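Local coordinates for GTPase-activating protein skywalker (Drosophila melanogaster, PDB 6R82) that acts as a GTPase-activating protein for Rab35 that regulates synaptic vesicle protein turnover through endosomal trafficking, represented here by its TLDc domain alone, at residues 72-77 against 96-101; 146-151 against 174-179. All blocks are in the same frame, centred on the assembly; numbering follows the deposited sequence.

Interaction 1 of 2, residues 72-77 against 96-101; sequences YCSSRW and GETFLF
Y72 and F99 form an antiparallel hydrogen-bonded pair where strand 68-73 runs out and strand 99-104 begins. Y72 N donates to F99 O at 2.9 Å, and F99 N returns the bond to Y72 O at 3.1 Å. Just past the pair, T98 OG1 takes over the backbone's role: it accepts from S74 N at 3.2 Å (156° at the hydrogen) and lies 2.9 Å from S74 OG, while the backbone N and O of T95 bond to S74 OG and T98 OG1 respectively. Pairing on one face of the sheet sets Y72 CB over the face of the F99 ring, a CH-pi contact of 3.6 Å to the centroid. CG anti to the backbone N (chi1 174°) lays the tyrosine ring beside that of F99, only 19° from parallel yet slid apart, so the two barely overlap. A leucine in place of F99 would probably lose this flat seat for Y72 CB and leave K109 without its cation-pi partner. A water links Y72 OH to E97 OE1, and R25 salt-bridges E97 OE2. Y72 also packs on L58 of strand 57-63, whereas C73 touches I138 of strand 135-138 and M129 of strand 129-131.

Interaction 2 of 2, residues 146-151 against 174-179; sequences IWMDEN and FEIRVL
M148 carries this contact, meeting F174, I176 and L179 with one flexible side chain. Its CG lies at the edge of the F174 ring, 4.2 Å from CZ. SD lies 3.7 Å from both CD1 of I176, whose side chain M148 crosses at about a right angle, and CD1 of L179. The terminal methyl CE also reaches CD1 of L179, at 3.6 Å. The bend at chi3 (-72°) turns that methyl out of line with the rest of the chain, and all three meetings are apolar and buried. The backbones stay apart, strand 146-149 and strand 174-176 approaching to 9.3 Å with 59° between their directions, and strand 154-156 pairs with each of them. The antiparallel sheet of the TLDc domain is bent, consistent with side chains of the strands flanking 154-156 meeting. A classic beta bulge, R177 and V178 both facing K62, turns the corner after I176, and the strand beyond it brings L179 to M148. Further out, F69 meets the F174 ring edge-to-face, I61 of strand 57-63 touches both M148 and L179, and I136 packs on M148. D149 starts an Asx turn: its OD1 accepts from N151 N at 2.9 Å, met from above the carboxylate plane. That carboxylate also takes the backbone N-H groups of R153 and F154, tying the turn to strand 154-156.

How the interactions relate
Interaction 1 closes before interaction 2 opens along the chain, and their centres lie 18 Å apart within the one TLDc domain. Both belong to the same antiparallel sheet, but in different ways: residues 72-77 and 96-101 join neighbouring strands by backbone bonds, whereas residues 146-151 and 174-179 meet through side chains with strand 154-156 between them. Strand 57-63 connects the two, pairing with strand 68-73 and also with strand 173-185. A direct touch exists as well, L100 CD2 resting 4.2 Å from I146 CD1. Backbone pairing and side-chain packing thus join different parts of one sheet, linking the middle of the chain to its C-terminal part.

Interaction 1 of 2, residues 72-77 against 96-101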
ATOM      1  N   TYR A  72      -2.181  -3.158   2.367  1.00 37.30           N
ATOM      2  CA  TYR A  72      -1.337  -3.663   3.435  1.00 41.24           C
ATOM      3  C   TYR A  72      -0.086  -4.252   2.787  1.00 39.51           C
ATOM      4  O   TYR A  72      -0.186  -5.145   1.941  1.00 36.90           O
ATOM      5  CB  TYR A  72      -2.102  -4.706   4.256  1.00 39.97           C
ATOM      6  CG  TYR A  72      -1.295  -5.420   5.314  1.00 35.95           C
ATOM      7  CD1 TYR A  72      -1.054  -4.830   6.547  1.00 37.05           C
ATOM      8  CD2 TYR A  72      -0.778  -6.680   5.084  1.00 38.61           C
ATOM      9  CE1 TYR A  72      -0.312  -5.482   7.523  1.00 28.43           C
ATOM     10  CE2 TYR A  72      -0.031  -7.345   6.060  1.00 35.56           C
ATOM     11  CZ  TYR A  72       0.192  -6.731   7.272  1.00 35.24           C
ATOM     12  OH  TYR A  72       0.925  -7.380   8.229  1.00 39.74           O
ATOM     13  N   CYS A  73       1.088  -3.745   3.168  1.00 40.32           N
ATOM     14  CA  CYS A  73       2.354  -4.167   2.577  1.00 37.48           C
ATOM     15  C   CYS A  73       3.157  -4.985   3.574  1.00 37.02           C
ATOM     16  O   CYS A  73       3.488  -4.498   4.656  1.00 33.47           O
ATOM     17  CB  CYS A  73       3.160  -2.953   2.126  1.00 40.93           C
ATOM     18  SG  CYS A  73       2.228  -1.874   1.000  1.00 44.67           S
ATOM     19  N   SER A  74       3.524  -6.203   3.182  1.00 35.92           N
ATOM     20  CA  SER A  74       4.166  -7.120   4.117  1.00 36.08           C
ATOM     21  C   SER A  74       5.616  -6.747   4.450  1.00 38.66           C
ATOM     22  O   SER A  74       6.093  -7.107   5.528  1.00 40.17           O
ATOM     23  CB  SER A  74       4.127  -8.535   3.547  1.00 37.98           C
ATOM     24  OG  SER A  74       4.792  -8.555   2.292  1.00 43.97           O
ATOM     25  N   SER A  75       6.340  -6.046   3.572  1.00 37.15           N
ATOM     26  CA  SER A  75       7.796  -5.982   3.686  1.00 36.94           C
ATOM     27  C   SER A  75       8.290  -4.543   3.666  1.00 36.40           C
ATOM     28  O   SER A  75       7.607  -3.637   3.175  1.00 36.45           O
ATOM     29  CB  SER A  75       8.467  -6.771   2.550  1.00 38.60           C
ATOM     30  OG  SER A  75       7.854  -8.033   2.411  1.00 41.98           O
ATOM     31  N   ARG A  76       9.500  -4.334   4.190  1.00 33.60           N
ATOM     32  CA  ARG A  76      10.030  -2.976   4.216  1.00 35.47           C
ATOM     33  C   ARG A  76      10.357  -2.492   2.806  1.00 35.48           C
ATOM     34  O   ARG A  76      10.822  -3.257   1.954  1.00 31.92           O
ATOM     35  CB  ARG A  76      11.254  -2.868   5.128  1.00 36.01           C
ATOM     36  CG  ARG A  76      12.140  -4.014   5.130  1.00 51.12           C
ATOM     37  CD  ARG A  76      13.147  -3.974   6.266  1.00 37.71           C
ATOM     38  NE  ARG A  76      13.993  -5.113   5.983  1.00 40.69           N
ATOM     39  CZ  ARG A  76      15.279  -5.061   5.674  1.00 40.09           C
ATOM     40  NH1 ARG A  76      15.929  -3.897   5.667  1.00 41.83           N
ATOM     41  NH2 ARG A  76      15.916  -6.195   5.408  1.00 47.13           N
ATOM     42  N   TRP A  77      10.060  -1.222   2.548  1.00 34.55           N
ATOM     43  CA  TRP A  77      10.370  -0.670   1.236  1.00 35.97           C
ATOM     44  C   TRP A  77      11.873  -0.618   1.005  1.00 34.19           C
ATOM     45  O   TRP A  77      12.306  -0.551  -0.144  1.00 36.39           O
ATOM     46  CB  TRP A  77       9.731   0.712   1.078  1.00 32.90           C
ATOM     47  CG  TRP A  77       8.218   0.656   0.904  1.00 39.97           C
ATOM     48  CD1 TRP A  77       7.278   0.941   1.848  1.00 38.71           C
ATOM     49  CD2 TRP A  77       7.495   0.295  -0.284  1.00 38.60           C
ATOM     50  NE1 TRP A  77       6.019   0.773   1.327  1.00 40.41           N
ATOM     51  CE2 TRP A  77       6.122   0.375   0.022  1.00 41.14           C
ATOM     52  CE3 TRP A  77       7.879  -0.100  -1.570  1.00 38.04           C
ATOM     53  CZ2 TRP A  77       5.115   0.093  -0.921  1.00 43.64           C
ATOM     54  CZ3 TRP A  77       6.876  -0.398  -2.507  1.00 44.22           C
ATOM     55  CH2 TRP A  77       5.512  -0.289  -2.176  1.00 40.48           C
ATOM     56  N   GLY A  96       2.995 -13.064   0.403  1.00 45.82           N
ATOM     57  CA  GLY A  96       1.583 -13.275   0.160  1.00 46.56           C
ATOM     58  C   GLY A  96       0.642 -12.747   1.225  1.00 44.65           C
ATOM     59  O   GLY A  96      -0.574 -12.879   1.051  1.00 48.96           O
ATOM     60  N   GLU A  97       1.154 -12.165   2.320  1.00 41.39           N
ATOM     61  CA  GLU A  97       0.295 -11.456   3.271  1.00 40.50           C
ATOM     62  C   GLU A  97      -0.107 -10.078   2.766  1.00 40.92           C
ATOM     63  O   GLU A  97      -1.065  -9.492   3.287  1.00 39.09           O
ATOM     64  CB  GLU A  97       0.992 -11.334   4.638  1.00 45.30           C
ATOM     65  CG  GLU A  97       1.055 -12.653   5.432  1.00 45.71           C
ATOM     66  CD  GLU A  97       1.410 -12.450   6.925  1.00 52.69           C
ATOM     67  OE1 GLU A  97       2.530 -11.967   7.219  1.00 46.37           O
ATOM     68  OE2 GLU A  97       0.571 -12.778   7.805  1.00 49.28           O
ATOM     69  N   THR A  98       0.604  -9.548   1.768  1.00 39.95           N
ATOM     70  CA  THR A  98       0.234  -8.280   1.146  1.00 40.54           C
ATOM     71  C   THR A  98      -1.165  -8.387   0.541  1.00 42.55           C
ATOM     72  O   THR A  98      -1.515  -9.406  -0.053  1.00 42.71           O
ATOM     73  CB  THR A  98       1.255  -7.929   0.048  1.00 41.14           C
ATOM     74  OG1 THR A  98       2.567  -7.787   0.620  1.00 42.56           O
ATOM     75  CG2 THR A  98       0.859  -6.667  -0.698  1.00 40.10           C
ATOM     76  N   PHE A  99      -1.977  -7.338   0.693  1.00 41.80           N
ATOM     77  CA  PHE A  99      -3.296  -7.353   0.072  1.00 40.66           C
ATOM     78  C   PHE A  99      -3.710  -5.933  -0.255  1.00 41.52           C
ATOM     79  O   PHE A  99      -3.235  -4.977   0.364  1.00 42.68           O
ATOM     80  CB  PHE A  99      -4.371  -8.036   0.951  1.00 44.56           C
ATOM     81  CG  PHE A  99      -4.699  -7.309   2.256  1.00 40.99           C
ATOM     82  CD1 PHE A  99      -5.625  -6.267   2.290  1.00 43.28           C
ATOM     83  CD2 PHE A  99      -4.117  -7.712   3.451  1.00 40.36           C
ATOM     84  CE1 PHE A  99      -5.945  -5.624   3.487  1.00 44.54           C
ATOM     85  CE2 PHE A  99      -4.434  -7.081   4.658  1.00 37.69           C
ATOM     86  CZ  PHE A  99      -5.338  -6.025   4.674  1.00 42.60           C
ATOM     87  N   LEU A 100      -4.597  -5.808  -1.240  1.00 44.57           N
ATOM     88  CA  LEU A 100      -5.219  -4.541  -1.601  1.00 44.22           C
ATOM     89  C   LEU A 100      -6.579  -4.400  -0.933  1.00 44.84           C
ATOM     90  O   LEU A 100      -7.247  -5.381  -0.608  1.00 48.93           O
ATOM     91  CB  LEU A 100      -5.416  -4.422  -3.111  1.00 52.92           C
ATOM     92  CG  LEU A 100      -4.281  -4.730  -4.069  1.00 54.10           C
ATOM     93  CD1 LEU A 100      -4.881  -5.015  -5.437  1.00 53.92           C
ATOM     94  CD2 LEU A 100      -3.340  -3.535  -4.109  1.00 47.59           C
ATOM     95  N   PHE A 101      -7.002  -3.155  -0.769  1.00 47.43           N
ATOM     96  CA  PHE A 101      -8.340  -2.870  -0.283  1.00 50.76           C
ATOM     97  C   PHE A 101      -8.839  -1.602  -0.958  1.00 54.21           C
ATOM     98  O   PHE A 101      -8.053  -0.799  -1.471  1.00 48.74           O
ATOM     99  CB  PHE A 101      -8.371  -2.707   1.246  1.00 47.88           C
ATOM    100  CG  PHE A 101      -7.632  -1.498   1.742  1.00 46.57           C
ATOM    101  CD1 PHE A 101      -8.256  -0.267   1.828  1.00 48.65           C
ATOM    102  CD2 PHE A 101      -6.300  -1.594   2.113  1.00 49.03           C
ATOM    103  CE1 PHE A 101      -7.571   0.855   2.276  1.00 51.31           C
ATOM    104  CE2 PHE A 101      -5.608  -0.484   2.568  1.00 45.62           C
ATOM    105  CZ  PHE A 101      -6.245   0.746   2.650  1.00 52.35           C
TER
HETATM  106  O   HOH W   1       2.566  -9.160   7.179  1.00 40.99           O

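Interaction 2 of 2, residues 146-151 against 174-179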
ATOM      1  N   ILE A 146      -1.860  -0.653  -8.139  1.00 48.72           N
ATOM      2  CA  ILE A 146      -1.626   0.724  -7.716  1.00 50.64           C
ATOM      3  C   ILE A 146      -0.278   1.156  -8.271  1.00 52.65           C
ATOM      4  O   ILE A 146       0.706   0.416  -8.160  1.00 51.94           O
ATOM      5  CB  ILE A 146      -1.651   0.891  -6.181  1.00 47.50           C
ATOM      6  CG1 ILE A 146      -2.963   0.385  -5.594  1.00 48.30           C
ATOM      7  CG2 ILE A 146      -1.453   2.349  -5.787  1.00 47.22           C
ATOM      8  CD1 ILE A 146      -3.082   0.635  -4.099  1.00 51.69           C
ATOM      9  N   TRP A 147      -0.235   2.347  -8.863  1.00 50.81           N
ATOM     10  CA  TRP A 147       0.983   2.913  -9.431  1.00 49.41           C
ATOM     11  C   TRP A 147       0.970   4.397  -9.125  1.00 50.20           C
ATOM     12  O   TRP A 147      -0.061   5.046  -9.296  1.00 54.41           O
ATOM     13  CB  TRP A 147       1.063   2.679 -10.946  1.00 52.20           C
ATOM     14  CG  TRP A 147       2.353   3.168 -11.574  1.00 51.38           C
ATOM     15  CD1 TRP A 147       3.445   2.417 -11.882  1.00 49.12           C
ATOM     16  CD2 TRP A 147       2.673   4.516 -11.953  1.00 48.87           C
ATOM     17  NE1 TRP A 147       4.426   3.210 -12.441  1.00 51.29           N
ATOM     18  CE2 TRP A 147       3.978   4.502 -12.489  1.00 50.65           C
ATOM     19  CE3 TRP A 147       1.980   5.730 -11.893  1.00 53.45           C
ATOM     20  CZ2 TRP A 147       4.605   5.655 -12.958  1.00 52.04           C
ATOM     21  CZ3 TRP A 147       2.603   6.873 -12.358  1.00 56.75           C
ATOM     22  CH2 TRP A 147       3.904   6.830 -12.885  1.00 54.62           C
ATOM     23  N   MET A 148       2.092   4.930  -8.653  1.00 46.48           N
ATOM     24  CA  MET A 148       2.177   6.334  -8.278  1.00 49.05           C
ATOM     25  C   MET A 148       3.529   6.894  -8.695  1.00 48.61           C
ATOM     26  O   MET A 148       4.530   6.181  -8.703  1.00 48.65           O
ATOM     27  CB  MET A 148       1.972   6.514  -6.769  1.00 52.88           C
ATOM     28  CG  MET A 148       0.546   6.281  -6.290  1.00 59.92           C
ATOM     29  SD  MET A 148       0.314   6.732  -4.547  1.00 61.81           S
ATOM     30  CE  MET A 148       1.212   5.364  -3.781  1.00 53.77           C
ATOM     31  N   ASP A 149       3.553   8.178  -9.033  1.00 51.58           N
ATOM     32  CA  ASP A 149       4.755   8.783  -9.590  1.00 53.18           C
ATOM     33  C   ASP A 149       5.651   9.355  -8.489  1.00 53.20           C
ATOM     34  O   ASP A 149       5.309   9.362  -7.302  1.00 49.56           O
ATOM     35  CB  ASP A 149       4.393   9.851 -10.643  1.00 53.25           C
ATOM     36  CG  ASP A 149       3.757  11.129 -10.056  1.00 56.96           C
ATOM     37  OD1 ASP A 149       3.944  11.469  -8.866  1.00 54.08           O
ATOM     38  OD2 ASP A 149       3.066  11.830 -10.836  1.00 60.14           O
ATOM     39  N   GLU A 150       6.816   9.851  -8.907  1.00 47.58           N
ATOM     40  CA  GLU A 150       7.861  10.274  -7.983  1.00 48.06           C
ATOM     41  C   GLU A 150       7.483  11.509  -7.187  1.00 52.19           C
ATOM     42  O   GLU A 150       8.166  11.822  -6.205  1.00 46.60           O
ATOM     43  CB  GLU A 150       9.167  10.543  -8.742  1.00 52.46           C
ATOM     44  CG  GLU A 150       9.124  11.805  -9.606  1.00 56.29           C
ATOM     45  CD  GLU A 150      10.286  11.892 -10.592  1.00 59.72           C
ATOM     46  OE1 GLU A 150      11.135  12.797 -10.430  1.00 63.48           O
ATOM     47  OE2 GLU A 150      10.352  11.059 -11.525  1.00 59.65           O
ATOM     48  N   ASN A 151       6.428  12.220  -7.585  1.00 50.72           N
ATOM     49  CA  ASN A 151       5.974  13.397  -6.859  1.00 57.06           C
ATOM     50  C   ASN A 151       4.792  13.098  -5.953  1.00 51.73           C
ATOM     51  O   ASN A 151       4.334  14.002  -5.246  1.00 54.72           O
ATOM     52  CB  ASN A 151       5.604  14.518  -7.836  1.00 56.04           C
ATOM     53  CG  ASN A 151       6.759  14.902  -8.733  1.00 58.24           C
ATOM     54  OD1 ASN A 151       6.686  14.758  -9.955  1.00 57.81           O
ATOM     55  ND2 ASN A 151       7.840  15.376  -8.129  1.00 55.11           N
ATOM     56  N   PHE A 174      -5.860   8.712 -11.207  1.00 61.19           N
ATOM     57  CA  PHE A 174      -6.293   9.513 -10.074  1.00 55.02           C
ATOM     58  C   PHE A 174      -5.215  10.529  -9.746  1.00 56.05           C
ATOM     59  O   PHE A 174      -4.050  10.376 -10.123  1.00 57.37           O
ATOM     60  CB  PHE A 174      -6.610   8.644  -8.843  1.00 58.72           C
ATOM     61  CG  PHE A 174      -5.478   7.740  -8.407  1.00 59.20           C
ATOM     62  CD1 PHE A 174      -4.542   8.168  -7.474  1.00 58.10           C
ATOM     63  CD2 PHE A 174      -5.358   6.456  -8.925  1.00 59.31           C
ATOM     64  CE1 PHE A 174      -3.505   7.334  -7.079  1.00 55.77           C
ATOM     65  CE2 PHE A 174      -4.331   5.625  -8.536  1.00 56.29           C
ATOM     66  CZ  PHE A 174      -3.399   6.062  -7.614  1.00 54.69           C
ATOM     67  N   GLU A 175      -5.631  11.579  -9.054  1.00 51.41           N
ATOM     68  CA  GLU A 175      -4.723  12.509  -8.411  1.00 57.55           C
ATOM     69  C   GLU A 175      -4.843  12.326  -6.907  1.00 61.59           C
ATOM     70  O   GLU A 175      -5.946  12.135  -6.383  1.00 59.73           O
ATOM     71  CB  GLU A 175      -5.031  13.956  -8.786  1.00 62.45           C
ATOM     72  CG  GLU A 175      -3.844  14.879  -8.608  1.00 65.91           C
ATOM     73  CD  GLU A 175      -4.237  16.336  -8.603  1.00 72.46           C
ATOM     74  OE1 GLU A 175      -5.442  16.621  -8.752  1.00 78.05           O
ATOM     75  OE2 GLU A 175      -3.343  17.196  -8.451  1.00 75.73           O
ATOM     76  N   ILE A 176      -3.707  12.382  -6.221  1.00 59.83           N
ATOM     77  CA  ILE A 176      -3.642  12.100  -4.793  1.00 60.56           C
ATOM     78  C   ILE A 176      -3.927  13.383  -4.029  1.00 59.30           C
ATOM     79  O   ILE A 176      -3.193  14.369  -4.158  1.00 58.35           O
ATOM     80  CB  ILE A 176      -2.275  11.515  -4.408  1.00 56.59           C
ATOM     81  CG1 ILE A 176      -2.119  10.132  -5.044  1.00 60.21           C
ATOM     82  CG2 ILE A 176      -2.125  11.446  -2.884  1.00 55.06           C
ATOM     83  CD1 ILE A 176      -0.890   9.993  -5.914  1.00 61.47           C
ATOM     84  N   ARG A 177      -5.001  13.377  -3.240  1.00 56.06           N
ATOM     85  CA  ARG A 177      -5.242  14.485  -2.328  1.00 55.94           C
ATOM     86  C   ARG A 177      -4.385  14.350  -1.078  1.00 56.16           C
ATOM     87  O   ARG A 177      -3.739  15.310  -0.650  1.00 55.59           O
ATOM     88  CB  ARG A 177      -6.721  14.562  -1.955  1.00 57.73           C
ATOM     89  CG  ARG A 177      -7.099  15.888  -1.321  1.00 61.76           C
ATOM     90  CD  ARG A 177      -8.391  15.788  -0.531  1.00 71.29           C
ATOM     91  NE  ARG A 177      -9.478  15.210  -1.318  1.00 78.45           N
ATOM     92  CZ  ARG A 177     -10.771  15.375  -1.041  1.00 81.73           C
ATOM     93  NH1 ARG A 177     -11.141  16.110   0.005  1.00 79.34           N
ATOM     94  NH2 ARG A 177     -11.694  14.809  -1.809  1.00 81.50           N
ATOM     95  N   VAL A 178      -4.367  13.162  -0.479  1.00 57.52           N
ATOM     96  CA  VAL A 178      -3.467  12.886   0.635  1.00 56.00           C
ATOM     97  C   VAL A 178      -3.100  11.408   0.612  1.00 53.50           C
ATOM     98  O   VAL A 178      -3.917  10.541   0.276  1.00 52.28           O
ATOM     99  CB  VAL A 178      -4.080  13.329   1.983  1.00 58.74           C
ATOM    100  CG1 VAL A 178      -5.461  12.751   2.152  1.00 59.75           C
ATOM    101  CG2 VAL A 178      -3.172  12.934   3.158  1.00 58.04           C
ATOM    102  N   LEU A 179      -1.836  11.136   0.906  1.00 47.64           N
ATOM    103  CA  LEU A 179      -1.352   9.782   1.105  1.00 52.51           C
ATOM    104  C   LEU A 179      -0.864   9.645   2.541  1.00 45.86           C
ATOM    105  O   LEU A 179      -0.191  10.541   3.059  1.00 44.33           O
ATOM    106  CB  LEU A 179      -0.231   9.447   0.121  1.00 48.23           C
ATOM    107  CG  LEU A 179       0.349   8.055   0.363  1.00 53.44           C
ATOM    108  CD1 LEU A 179       0.265   7.241  -0.894  1.00 53.40           C
ATOM    109  CD2 LEU A 179       1.781   8.177   0.824  1.00 49.53           C
TER